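Local coordinates for protein guanine nucleotide exchange factor SRM1 (Saccharomyces cerevisiae, PDB 3OF7) that promotes the exchange of GDP for GTP on the small GTPases Gsp1 and Gsp2, binds chromatin and controls RNA metabolism and transport, at residues P28-C33 / L62-A67; E66-S71 / L82-N87; L42-L47 / L58-P63; W89-N94 / S131-I136; K378-A383 / N433-G438. All blocks are in the same frame, centred on the assembly; numbering follows the deposited sequence. Where two conformers were deposited one is given.

Contact 1 (P28-C33 / L62-A67); sequences PLDIFC and LPRDEA
Arg64 reaches from its loop along the start of segment 28-33 and ends on the carboxylate of Asp30. Its CB lies 3.4 Å from Asp30 OD1. CG packs on the backbone of Pro28, 3.6 Å from Pro28 O, and CD passes between that carbonyl oxygen and Asp30 OD1. A bend at chi3 (74°) then turns the tip back, so that Arg64 NH1 donates to Asp30 OD1 at 2.9 Å in a salt bridge. The oxygen is met on its syn side and lies near the guanidinium plane, although the two flat groups are turned 76° apart. Asp30 OD2 is hydrogen-bonded to His432 NE2, at the start of strand 432-439. Water extends the grip: one molecule donates to Asp30 OD1 and accepts from Arg64 N, while another donates to both Leu29 O and Leu62 O. One residue along the strand, Ile31 CG2 meets Leu62 CD1 at 3.8 Å. Strand 30-34 lies between strands 56-58 and 443-450 in its antiparallel sheet; the loop 62-67 leaves that sheet for strand 69-74 of the next, and Leu62 packs there on Trp89 and Trp91 of strand 88-92.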
# COMPACT_ATOMS: atom_id res chain seq x y z
N PRO A 28 16.66 -2.05 12.43
CA PRO A 28 16.09 -3.29 11.90
C PRO A 28 14.86 -3.68 12.73
O PRO A 28 14.76 -3.32 13.91
CB PRO A 28 17.23 -4.30 12.07
CG PRO A 28 18.07 -3.74 13.17
CD PRO A 28 18.00 -2.25 13.01
N LEU A 29 13.93 -4.40 12.10
CA LEU A 29 12.59 -4.59 12.67
C LEU A 29 12.24 -6.04 12.94
O LEU A 29 12.61 -6.93 12.17
CB LEU A 29 11.54 -4.02 11.69
CG LEU A 29 11.63 -2.54 11.31
CD1 LEU A 29 10.80 -2.25 10.05
CD2 LEU A 29 11.21 -1.64 12.47
N ASP A 30 11.51 -6.28 14.03
CA ASP A 30 10.74 -7.51 14.16
C ASP A 30 9.59 -7.40 13.15
O ASP A 30 8.89 -6.39 13.12
CB ASP A 30 10.16 -7.64 15.57
CG ASP A 30 11.21 -8.00 16.61
OD1 ASP A 30 12.21 -8.67 16.26
OD2 ASP A 30 11.01 -7.60 17.77
N ILE A 31 9.42 -8.42 12.32
CA ILE A 31 8.34 -8.45 11.32
C ILE A 31 7.21 -9.37 11.79
O ILE A 31 7.45 -10.51 12.19
CB ILE A 31 8.87 -8.90 9.92
CG1 ILE A 31 10.01 -7.99 9.44
CG2 ILE A 31 7.73 -9.01 8.88
CD1 ILE A 31 9.65 -6.51 9.29
N PHE A 32 5.97 -8.88 11.72
CA PHE A 32 4.79 -9.64 12.11
C PHE A 32 3.85 -9.77 10.92
O PHE A 32 3.68 -8.81 10.17
CB PHE A 32 4.05 -8.93 13.24
CG PHE A 32 4.89 -8.71 14.46
CD1 PHE A 32 4.96 -9.69 15.45
CD2 PHE A 32 5.61 -7.54 14.61
CE1 PHE A 32 5.75 -9.50 16.58
CE2 PHE A 32 6.40 -7.34 15.74
CZ PHE A 32 6.47 -8.31 16.73
N CYS A 33 3.22 -10.93 10.79
CA CYS A 33 2.29 -11.20 9.70
C CYS A 33 1.02 -11.83 10.25
O CYS A 33 1.07 -12.60 11.23
CB CYS A 33 2.93 -12.15 8.68
SG CYS A 33 4.44 -11.52 7.89
N LEU A 62 12.44 -13.94 9.22
CA LEU A 62 12.97 -12.59 9.10
C LEU A 62 13.50 -12.09 10.44
O LEU A 62 13.11 -11.01 10.89
CB LEU A 62 11.89 -11.63 8.55
CG LEU A 62 11.31 -12.01 7.19
CD1 LEU A 62 10.02 -11.23 6.90
CD2 LEU A 62 12.33 -11.81 6.09
N PRO A 63 14.40 -12.86 11.08
CA PRO A 63 14.79 -12.45 12.43
C PRO A 63 15.55 -11.12 12.41
O PRO A 63 16.40 -10.91 11.55
CB PRO A 63 15.68 -13.61 12.91
CG PRO A 63 16.23 -14.20 11.66
CD PRO A 63 15.18 -14.01 10.60
N ARG A 64 15.19 -10.24 13.34
CA ARG A 64 15.72 -8.89 13.43
C ARG A 64 17.25 -8.81 13.49
O ARG A 64 17.85 -7.86 12.96
CB ARG A 64 15.12 -8.21 14.66
CG ARG A 64 15.43 -6.73 14.81
CD ARG A 64 14.95 -6.20 16.16
NE ARG A 64 15.82 -6.64 17.25
CZ ARG A 64 15.53 -7.60 18.13
NH1 ARG A 64 14.38 -8.27 18.08
NH2 ARG A 64 16.42 -7.91 19.06
N ASP A 65 17.86 -9.80 14.14
CA ASP A 65 19.31 -9.80 14.38
C ASP A 65 20.12 -10.35 13.21
O ASP A 65 21.34 -10.24 13.19
CB ASP A 65 19.64 -10.54 15.68
CG ASP A 65 19.57 -12.06 15.54
OD2 ASP A 65 18.74 -12.57 14.75
N GLU A 66 19.43 -10.97 12.24
CA GLU A 66 20.10 -11.58 11.10
C GLU A 66 19.57 -11.08 9.76
O GLU A 66 20.34 -10.57 8.93
CB GLU A 66 20.00 -13.11 11.19
CG GLU A 66 21.07 -13.84 10.38
N ALA A 67 18.27 -11.24 9.53
CA ALA A 67 17.66 -10.72 8.29
C ALA A 67 17.76 -9.20 8.25
O ALA A 67 18.05 -8.62 7.21
CB ALA A 67 16.22 -11.18 8.16
O HOH W 1 14.19 -8.27 10.42
O HOH W 2 12.68 -10.82 14.72
O HOH W 3 10.85 -11.07 12.42

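Contact 2 (E66-S71 / L82-N87); sequences EAKIIS and LDEESN
Leu82 O receives two backbone donors from the opposite strand: Ile70 N at 2.8 Å, nearly straight, and Ser71 N at 3.3 Å, a weak bond. Leu82 N returns a bond to Ser71 O at 2.9 Å, and Ile69 CA adds a C-H contact to the same Leu82 carbonyl. One residue further out, Lys68 O takes a weak bond from Glu84 N and a contact from Asp83 CA. Ile70 carries CG1 between its backbone N and carbonyl carbon (chi1 46°), which lays CG1 against Leu82 O and brings CD1 to 3.9 Å from Leu82 CD2. The extended Lys68 chain runs past Glu84, with CD 3.3 Å from OE1, but Lys68 NZ stays 4.2 Å from that oxygen, too far for a salt bridge. In the next shell Asp83 opens a type I turn that runs to Ser86, and its OD1 accepts Asn87 N at 2.9 Å from above the carboxylate plane, and Glu85 N weakly. Asp83 OD2 accepts from Trp89 NE1, and a water lies within hydrogen-bonding distance of both Asp83 OD2 and Ala67 O. Two residues, Ile70 and Ser71, facing the single Leu82 make a classic beta bulge, set here in the antiparallel hairpin of strands 69-74 and 78-83 in a blade of the RCC1-type beta-propeller.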
# COMPACT_ATOMS: atom_id res chain seq x y z
N GLU A 66 19.43 -10.97 12.24
CA GLU A 66 20.10 -11.58 11.10
C GLU A 66 19.57 -11.08 9.76
O GLU A 66 20.34 -10.57 8.93
CB GLU A 66 20.00 -13.11 11.19
CG GLU A 66 21.07 -13.84 10.38
N ALA A 67 18.27 -11.24 9.53
CA ALA A 67 17.66 -10.72 8.29
C ALA A 67 17.76 -9.20 8.25
O ALA A 67 18.05 -8.62 7.21
CB ALA A 67 16.22 -11.18 8.16
N LYS A 68 17.54 -8.55 9.40
CA LYS A 68 17.70 -7.09 9.54
C LYS A 68 16.86 -6.31 8.52
O LYS A 68 17.36 -5.41 7.82
CB LYS A 68 19.17 -6.67 9.48
CG LYS A 68 20.06 -7.35 10.54
CD LYS A 68 21.51 -6.88 10.43
CE LYS A 68 22.36 -7.46 11.56
NZ LYS A 68 23.82 -7.18 11.34
N ILE A 69 15.58 -6.65 8.47
CA ILE A 69 14.64 -5.98 7.59
C ILE A 69 14.40 -4.54 8.06
O ILE A 69 14.14 -4.30 9.25
CB ILE A 69 13.30 -6.75 7.52
CG1 ILE A 69 13.52 -8.18 6.99
CG2 ILE A 69 12.26 -5.97 6.69
CD1 ILE A 69 14.28 -8.26 5.64
N ILE A 70 14.51 -3.59 7.13
CA ILE A 70 14.27 -2.17 7.43
C ILE A 70 13.17 -1.52 6.57
O ILE A 70 12.85 -0.34 6.76
CB ILE A 70 15.59 -1.34 7.32
CG1 ILE A 70 16.36 -1.69 6.05
CG2 ILE A 70 16.48 -1.63 8.53
CD1 ILE A 70 15.92 -0.94 4.81
N SER A 71 12.59 -2.27 5.64
CA SER A 71 11.46 -1.78 4.83
C SER A 71 10.69 -2.96 4.28
O SER A 71 11.23 -4.03 4.11
CB SER A 71 11.94 -0.94 3.64
OG SER A 71 10.87 -0.17 3.08
N LEU A 82 13.15 -5.30 2.40
CA LEU A 82 14.51 -4.81 2.16
C LEU A 82 15.31 -4.88 3.45
O LEU A 82 14.82 -4.49 4.51
CB LEU A 82 14.47 -3.36 1.68
CG LEU A 82 15.76 -2.75 1.14
CD1 LEU A 82 16.13 -3.42 -0.17
CD2 LEU A 82 15.55 -1.27 0.95
N ASP A 83 16.55 -5.37 3.36
CA ASP A 83 17.40 -5.43 4.53
C ASP A 83 18.49 -4.34 4.53
O ASP A 83 18.57 -3.52 3.61
CB ASP A 83 17.99 -6.85 4.73
CG ASP A 83 18.94 -7.28 3.62
OD1 ASP A 83 19.61 -6.42 3.00
OD2 ASP A 83 19.03 -8.51 3.40
N GLU A 84 19.31 -4.34 5.57
CA GLU A 84 20.35 -3.33 5.72
C GLU A 84 21.37 -3.29 4.57
O GLU A 84 21.90 -2.22 4.26
CB GLU A 84 21.08 -3.50 7.05
CG GLU A 84 20.28 -2.98 8.23
CD GLU A 84 20.96 -3.27 9.56
OE1 GLU A 84 22.12 -3.75 9.56
OE2 GLU A 84 20.32 -3.01 10.60
N GLU A 85 21.62 -4.45 3.95
CA GLU A 85 22.57 -4.46 2.84
C GLU A 85 21.87 -4.34 1.49
O GLU A 85 22.46 -4.58 0.43
CB GLU A 85 23.53 -5.65 2.92
CG GLU A 85 24.49 -5.54 4.10
CD GLU A 85 24.98 -4.11 4.33
OE1 GLU A 85 24.84 -3.60 5.46
OE2 GLU A 85 25.52 -3.50 3.39
N SER A 86 20.62 -3.88 1.55
CA SER A 86 19.79 -3.63 0.37
C SER A 86 19.49 -4.88 -0.48
O SER A 86 19.24 -4.78 -1.69
CB SER A 86 20.40 -2.50 -0.48
OG SER A 86 19.49 -2.05 -1.47
N ASN A 87 19.48 -6.06 0.15
CA ASN A 87 18.94 -7.25 -0.51
C ASN A 87 17.42 -7.19 -0.48
O ASN A 87 16.84 -6.72 0.50
CB ASN A 87 19.39 -8.54 0.17
CG ASN A 87 20.87 -8.82 -0.01
OD1 ASN A 87 21.35 -9.01 -1.14
ND2 ASN A 87 21.59 -8.87 1.10
O HOH W 4 19.96 -9.74 5.63

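Contact 3 (L42-L47 / L58-P63); sequences LGLGPL and LNPFLP
Asn59 and Gly43 meet through one hydrogen bond from the side-chain amide, with the Asn59 side chain swung away from its own backbone N (chi1 -167°) to reach across. Its ND2 donates to Gly43 O at 2.9 Å, bent to 139° and arriving from well above the carbonyl plane. At the other end of the amide, OD1 accepts Phe61 N at 2.9 Å in the carbonyl plane, an Asx turn. Bonds at both ends therefore fix the rotation of the amide. Leu44 lies aslant to Asn59: its CD2 branch touches ND2 at 3.9 Å and also meets Pro60 CD at 3.9 Å. The Phe61 ring turns its edge to the Leu44 carbonyl, with CE2 3.6 Å from Leu44 C and Leu44 O in the plane of the ring. Pro60 CG lies over one face, near the rim. Both segments are loops, one between strands 30-34 and 52-53, the other between strands 56-58 and 69-74. Asn59 is backbone-bonded to Ile31 of strand 30-34, whereas Gly45 bonds to Ser131, and Phe61 packs on Thr132 and Pro133, in the chain leading to strand 134-135.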
# COMPACT_ATOMS: atom_id res chain seq x y z
N LEU A 42 1.35 -14.98 3.79
CA LEU A 42 1.79 -14.73 5.16
C LEU A 42 3.28 -14.90 5.35
O LEU A 42 3.86 -14.33 6.27
CB LEU A 42 1.02 -15.60 6.16
CG LEU A 42 -0.49 -15.37 6.30
CD1 LEU A 42 -1.09 -16.34 7.32
CD2 LEU A 42 -0.79 -13.92 6.68
N GLY A 43 3.92 -15.69 4.48
CA GLY A 43 5.35 -15.94 4.60
C GLY A 43 5.72 -16.57 5.92
O GLY A 43 6.79 -16.31 6.46
N LEU A 44 4.82 -17.39 6.45
CA LEU A 44 5.07 -18.10 7.70
C LEU A 44 5.36 -19.59 7.45
O LEU A 44 5.25 -20.43 8.34
CB LEU A 44 3.91 -17.91 8.68
CG LEU A 44 3.76 -16.49 9.26
CD1 LEU A 44 2.42 -16.34 9.97
CD2 LEU A 44 4.91 -16.12 10.20
N GLY A 45 5.76 -19.90 6.21
CA GLY A 45 6.12 -21.26 5.84
C GLY A 45 4.95 -22.11 5.39
O GLY A 45 3.81 -21.63 5.33
N PRO A 46 5.23 -23.38 5.06
CA PRO A 46 4.32 -24.28 4.34
C PRO A 46 3.19 -24.94 5.14
O PRO A 46 2.23 -25.41 4.53
CB PRO A 46 5.26 -25.37 3.81
CG PRO A 46 6.39 -25.40 4.77
CD PRO A 46 6.57 -23.97 5.21
N LEU A 47 3.30 -24.96 6.47
CA LEU A 47 2.37 -25.72 7.31
C LEU A 47 0.94 -25.18 7.26
O LEU A 47 0.73 -23.96 7.28
CB LEU A 47 2.86 -25.77 8.76
CG LEU A 47 4.19 -26.45 9.08
CD1 LEU A 47 4.52 -26.33 10.57
CD2 LEU A 47 4.21 -27.92 8.64
N LEU A 58 4.97 -13.17 15.02
CA LEU A 58 6.37 -12.85 14.73
C LEU A 58 6.89 -13.76 13.62
O LEU A 58 6.77 -14.98 13.71
CB LEU A 58 7.22 -12.98 16.00
CG LEU A 58 8.71 -12.68 15.84
CD1 LEU A 58 8.95 -11.19 15.60
CD2 LEU A 58 9.48 -13.16 17.08
N ASN A 59 7.44 -13.17 12.56
CA ASN A 59 7.90 -13.97 11.44
C ASN A 59 9.31 -14.50 11.71
O ASN A 59 10.26 -13.70 11.77
CB ASN A 59 7.85 -13.16 10.13
CG ASN A 59 8.01 -14.03 8.90
OD1 ASN A 59 8.94 -14.84 8.83
ND2 ASN A 59 7.11 -13.87 7.93
N PRO A 60 9.44 -15.83 11.88
CA PRO A 60 10.74 -16.39 12.27
C PRO A 60 11.74 -16.48 11.12
O PRO A 60 12.92 -16.75 11.36
CB PRO A 60 10.38 -17.79 12.79
CG PRO A 60 9.17 -18.18 12.00
CD PRO A 60 8.43 -16.89 11.67
N PHE A 61 11.29 -16.26 9.89
CA PHE A 61 12.17 -16.30 8.71
C PHE A 61 12.83 -14.94 8.44
O PHE A 61 13.67 -14.81 7.53
CB PHE A 61 11.40 -16.81 7.49
CG PHE A 61 10.80 -18.17 7.70
CD1 PHE A 61 11.61 -19.30 7.76
CD2 PHE A 61 9.43 -18.31 7.88
CE1 PHE A 61 11.06 -20.57 7.98
CE2 PHE A 61 8.86 -19.58 8.10
CZ PHE A 61 9.68 -20.70 8.14
N LEU A 62 12.44 -13.94 9.22
CA LEU A 62 12.97 -12.59 9.10
C LEU A 62 13.50 -12.09 10.44
O LEU A 62 13.11 -11.01 10.89
CB LEU A 62 11.89 -11.63 8.55
CG LEU A 62 11.31 -12.01 7.19
CD1 LEU A 62 10.02 -11.23 6.90
CD2 LEU A 62 12.33 -11.81 6.09
N PRO A 63 14.40 -12.86 11.08
CA PRO A 63 14.79 -12.45 12.43
C PRO A 63 15.55 -11.12 12.41
O PRO A 63 16.40 -10.91 11.55
CB PRO A 63 15.68 -13.61 12.91
CG PRO A 63 16.23 -14.20 11.66
CD PRO A 63 15.18 -14.01 10.60

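Contact 4 (W89-N94 / S131-I136); sequences WSWGCN and STPAKI
Trp89 and Lys135 both carry CG beside the backbone N (chi1 -63° and -74°), and leave the same face of the sheet together. Lys135 is thereby laid over the Trp89 indole: its CG sits 3.5 Å from the centroid of the five-membered ring, a CH-pi contact over the face, and comes within 3.4 Å of Trp89 CE2. Beyond CG the lysine bends at chi3, with CD still near CZ2 and near NE1, which is bonded to Asp83. Trp91 differs, with CG between its backbone N and carbonyl carbon (chi1 68°), which swings the indole against Pro133. The proline's CG lies over one face of that indole, toward the rim, and Trp91 CE3 meets Pro133 CB at 3.6 Å. The backbones run antiparallel: Ser90 N donates to Ala134 O at 3.1 Å, and Ala134 N returns a weak bond to Ser90 O at 3.4 Å. Trp89 and Lys135 form the neighbouring non-hydrogen-bonded pair, where Trp89 CA also touches Ala134 O at 3.3 Å. Ser90 OG bonds outside to Leu99 O. The short strand 134-135 is the last of four in an antiparallel sheet 69-74, 78-83, 88-92, 134-135, the construction of a beta-propeller blade.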
# COMPACT_ATOMS: atom_id res chain seq x y z
N TRP A 89 13.99 -9.25 -0.33
CA TRP A 89 13.35 -10.50 0.05
C TRP A 89 11.93 -10.49 -0.52
O TRP A 89 11.32 -9.43 -0.66
CB TRP A 89 13.24 -10.60 1.57
CG TRP A 89 14.54 -10.63 2.33
CD1 TRP A 89 15.50 -9.64 2.39
CD2 TRP A 89 15.01 -11.69 3.16
NE1 TRP A 89 16.54 -10.04 3.21
CE2 TRP A 89 16.26 -11.29 3.70
CE3 TRP A 89 14.50 -12.95 3.50
CZ2 TRP A 89 17.00 -12.11 4.55
CZ3 TRP A 89 15.23 -13.76 4.37
CH2 TRP A 89 16.47 -13.34 4.88
N SER A 90 11.40 -11.68 -0.80
CA SER A 90 10.04 -11.80 -1.32
C SER A 90 9.37 -13.08 -0.83
O SER A 90 10.04 -14.08 -0.54
CB SER A 90 10.05 -11.79 -2.85
OG SER A 90 10.70 -12.95 -3.35
N TRP A 91 8.05 -13.03 -0.72
CA TRP A 91 7.24 -14.21 -0.46
C TRP A 91 5.82 -13.94 -0.91
O TRP A 91 5.41 -12.79 -1.05
CB TRP A 91 7.28 -14.61 1.02
CG TRP A 91 6.61 -13.65 1.96
CD1 TRP A 91 5.31 -13.69 2.37
CD2 TRP A 91 7.20 -12.54 2.64
NE1 TRP A 91 5.05 -12.67 3.24
CE2 TRP A 91 6.20 -11.94 3.42
CE3 TRP A 91 8.49 -11.97 2.64
CZ2 TRP A 91 6.43 -10.81 4.22
CZ3 TRP A 91 8.72 -10.84 3.43
CH2 TRP A 91 7.70 -10.27 4.20
N GLY A 92 5.07 -15.02 -1.15
CA GLY A 92 3.71 -14.93 -1.66
C GLY A 92 3.56 -15.70 -2.95
O GLY A 92 4.32 -16.64 -3.23
N CYS A 93 2.59 -15.29 -3.76
CA CYS A 93 2.25 -16.03 -4.96
C CYS A 93 3.21 -15.74 -6.12
O CYS A 93 3.38 -14.59 -6.55
CB CYS A 93 0.81 -15.75 -5.37
SG CYS A 93 0.28 -16.78 -6.75
N ASN A 94 3.85 -16.80 -6.63
CA ASN A 94 4.79 -16.67 -7.74
C ASN A 94 4.24 -17.15 -9.09
O ASN A 94 5.01 -17.36 -10.03
CB ASN A 94 6.09 -17.40 -7.43
CG ASN A 94 7.30 -16.77 -8.12
OD1 ASN A 94 7.23 -15.64 -8.59
ND2 ASN A 94 8.40 -17.50 -8.17
N SER A 131 6.07 -19.77 0.28
CA SER A 131 5.60 -19.40 1.61
C SER A 131 6.74 -19.06 2.59
O SER A 131 6.49 -18.63 3.72
CB SER A 131 4.68 -20.48 2.19
OG SER A 131 5.37 -21.70 2.38
N THR A 132 7.98 -19.26 2.16
CA THR A 132 9.13 -18.95 3.00
C THR A 132 9.88 -17.76 2.42
O THR A 132 10.38 -17.83 1.29
CB THR A 132 10.09 -20.17 3.16
OG1 THR A 132 9.35 -21.29 3.69
CG2 THR A 132 11.25 -19.83 4.12
N PRO A 133 9.95 -16.65 3.19
CA PRO A 133 10.69 -15.47 2.76
C PRO A 133 12.12 -15.84 2.45
O PRO A 133 12.75 -16.55 3.23
CB PRO A 133 10.64 -14.57 4.00
CG PRO A 133 9.36 -14.93 4.65
CD PRO A 133 9.26 -16.42 4.47
N ALA A 134 12.62 -15.35 1.32
CA ALA A 134 14.00 -15.60 0.92
C ALA A 134 14.49 -14.47 0.04
O ALA A 134 13.67 -13.73 -0.55
CB ALA A 134 14.13 -16.96 0.20
N LYS A 135 15.81 -14.33 -0.08
CA LYS A 135 16.40 -13.25 -0.85
C LYS A 135 16.39 -13.53 -2.34
O LYS A 135 16.67 -14.65 -2.77
CB LYS A 135 17.83 -12.97 -0.40
CG LYS A 135 17.94 -12.26 0.94
CD LYS A 135 19.39 -12.06 1.38
CE LYS A 135 19.98 -13.32 2.01
NZ LYS A 135 21.40 -13.14 2.45
N ILE A 136 16.06 -12.50 -3.12
CA ILE A 136 16.32 -12.49 -4.55
C ILE A 136 17.84 -12.42 -4.72
O ILE A 136 18.50 -11.62 -4.03
CB ILE A 136 15.63 -11.28 -5.25
CG1 ILE A 136 14.10 -11.39 -5.14
CG2 ILE A 136 16.06 -11.15 -6.72
CD1 ILE A 136 13.35 -10.19 -5.69

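Contact 5 (K378-A383 / N433-G438); sequences KFKSVA and NIILVG
Ala383 and Val437 make the close end of this contact. Ala383 CB touches Val437 O at 3.6 Å and Val437 CG2 at 3.8 Å, and also lies 3.8 Å from Gly438 CA, so a single methyl group is wedged against the backbone and one branch of the valine. Val437 places CG2 between its own backbone N and carbonyl carbon, directed at the other strand, where it also approaches Ser381 OG. Beside this close end a water donates to Val382 O at 3.0 Å and, weakly, to Val437 O. No direct hydrogen bond crosses between the segments. Where the strands part, water takes over. Ser381, with OG in the corresponding position (chi1 70°), uses two: one lies 2.8 Å from both Ser381 OG and Ile435 O, and a second joins Ser381 OG to Val437 N. The far end is looser still: Lys380 stretches its extended chain toward the other strand, yet CE comes only to 3.9 Å from Ile434 O. That carbonyl oxygen is buried here and has no partner in the model. Strands 381-383 and 433-438 run nearly parallel, their axes 20° apart and 6.1 Å distant at closest approach, but they belong to different sheets, 379-384 pairing with 388-393 and 432-439 with 443-450. Val392, on strand 388-393, is touched by the side chains of Ser381 of its own sheet and Ile434 and Val437 of the other, while a classic beta bulge at Ile435 and Leu436 lies where strand 432-439 pairs with strand 443-450.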
# COMPACT_ATOMS: atom_id res chain seq x y z
N LYS A 378 -4.41 10.06 17.70
CA LYS A 378 -3.67 10.65 16.59
C LYS A 378 -2.83 9.56 15.93
O LYS A 378 -2.19 8.75 16.62
CB LYS A 378 -2.78 11.80 17.09
CG LYS A 378 -3.55 12.95 17.73
CD LYS A 378 -4.19 13.86 16.69
CE LYS A 378 -5.09 14.92 17.33
NZ LYS A 378 -5.33 16.08 16.41
N PHE A 379 -2.84 9.52 14.60
CA PHE A 379 -2.08 8.51 13.86
C PHE A 379 -0.85 9.09 13.18
O PHE A 379 -0.86 10.23 12.75
CB PHE A 379 -2.94 7.79 12.82
CG PHE A 379 -4.10 7.03 13.40
CD1 PHE A 379 -5.40 7.40 13.11
CD2 PHE A 379 -3.88 5.94 14.24
CE1 PHE A 379 -6.49 6.69 13.65
CE2 PHE A 379 -4.96 5.22 14.78
CZ PHE A 379 -6.26 5.60 14.48
N LYS A 380 0.20 8.27 13.07
CA LYS A 380 1.42 8.70 12.39
C LYS A 380 1.64 8.02 11.03
O LYS A 380 2.38 8.54 10.20
CB LYS A 380 2.65 8.58 13.31
CG LYS A 380 2.94 7.18 13.83
CD LYS A 380 4.24 7.18 14.63
CE LYS A 380 4.64 5.78 15.06
NZ LYS A 380 6.06 5.73 15.59
N SER A 381 1.02 6.86 10.81
CA SER A 381 1.04 6.20 9.50
C SER A 381 -0.21 5.35 9.32
O SER A 381 -0.88 5.00 10.29
CB SER A 381 2.30 5.34 9.30
OG SER A 381 2.27 4.18 10.13
N VAL A 382 -0.52 5.02 8.07
CA VAL A 382 -1.73 4.27 7.75
C VAL A 382 -1.45 3.36 6.54
O VAL A 382 -0.63 3.69 5.69
CB VAL A 382 -2.93 5.23 7.51
CG1 VAL A 382 -2.68 6.17 6.31
CG2 VAL A 382 -4.25 4.48 7.35
N ALA A 383 -2.12 2.21 6.50
CA ALA A 383 -2.04 1.31 5.37
C ALA A 383 -3.43 0.73 5.11
O ALA A 383 -4.24 0.64 6.03
CB ALA A 383 -1.06 0.19 5.64
N ASN A 433 6.92 -1.07 19.75
CA ASN A 433 6.74 0.19 19.08
C ASN A 433 6.61 -0.14 17.59
O ASN A 433 7.59 -0.46 16.93
CB ASN A 433 7.99 1.05 19.35
CG ASN A 433 7.83 2.49 18.94
OD1 ASN A 433 8.80 3.14 18.50
ND2 ASN A 433 6.63 3.01 19.08
N ILE A 434 5.38 -0.12 17.07
CA ILE A 434 5.13 -0.44 15.65
C ILE A 434 5.58 0.74 14.79
O ILE A 434 5.19 1.89 15.05
CB ILE A 434 3.64 -0.79 15.38
CG1 ILE A 434 3.21 -2.04 16.18
CG2 ILE A 434 3.37 -0.99 13.87
CD1 ILE A 434 4.03 -3.31 15.87
N ILE A 435 6.41 0.46 13.79
CA ILE A 435 7.05 1.50 12.97
C ILE A 435 6.45 1.55 11.56
O ILE A 435 6.15 2.64 11.04
CB ILE A 435 8.59 1.30 12.90
CG1 ILE A 435 9.22 1.16 14.30
CG2 ILE A 435 9.28 2.44 12.12
CD1 ILE A 435 9.01 2.36 15.20
N LEU A 436 6.28 0.38 10.95
CA LEU A 436 5.78 0.28 9.58
C LEU A 436 4.60 -0.68 9.50
O LEU A 436 4.57 -1.67 10.23
CB LEU A 436 6.88 -0.18 8.62
CG LEU A 436 8.15 0.68 8.46
CD1 LEU A 436 9.18 -0.07 7.60
CD2 LEU A 436 7.86 2.06 7.87
N VAL A 437 3.63 -0.39 8.64
CA VAL A 437 2.52 -1.30 8.39
C VAL A 437 2.22 -1.35 6.90
O VAL A 437 2.47 -0.38 6.20
CB VAL A 437 1.22 -0.89 9.13
CG1 VAL A 437 1.35 -1.16 10.63
CG2 VAL A 437 0.85 0.57 8.86
N GLY A 438 1.69 -2.48 6.45
CA GLY A 438 1.30 -2.67 5.05
C GLY A 438 0.20 -3.70 5.00
O GLY A 438 0.08 -4.53 5.91
O HOH W 5 3.79 2.42 7.89
O HOH W 6 4.35 4.68 11.87
O HOH W 7 2.30 3.06 5.76

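Contacts 1, 2, 3 and 4 lie round the sheet that holds strand 30-34 and the neighbouring sheet 69-74, 78-83, 88-92, 134-135. Leu62 links several: its CD2 lies 3.6 Å from Trp89 CE3 (contact 4), and contacts 1 and 3 share it. Contact 2 joins contact 1 through Leu29 N and Ile69 O, 2.9 Å apart, and contact 4 through Asn87 CB and Lys135 CD, 3.7 Å apart. Contact 5 stands about 17 Å from contact 1 between centres, but Leu29 CD1 touches Leu436 CD1 at 3.7 Å. Contacts 4 and 5 do not touch, their centres about 23 Å apart. N-terminal strand 30-34 shares a sheet with C-terminal strands 432-439 and 443-450, closing the propeller ring.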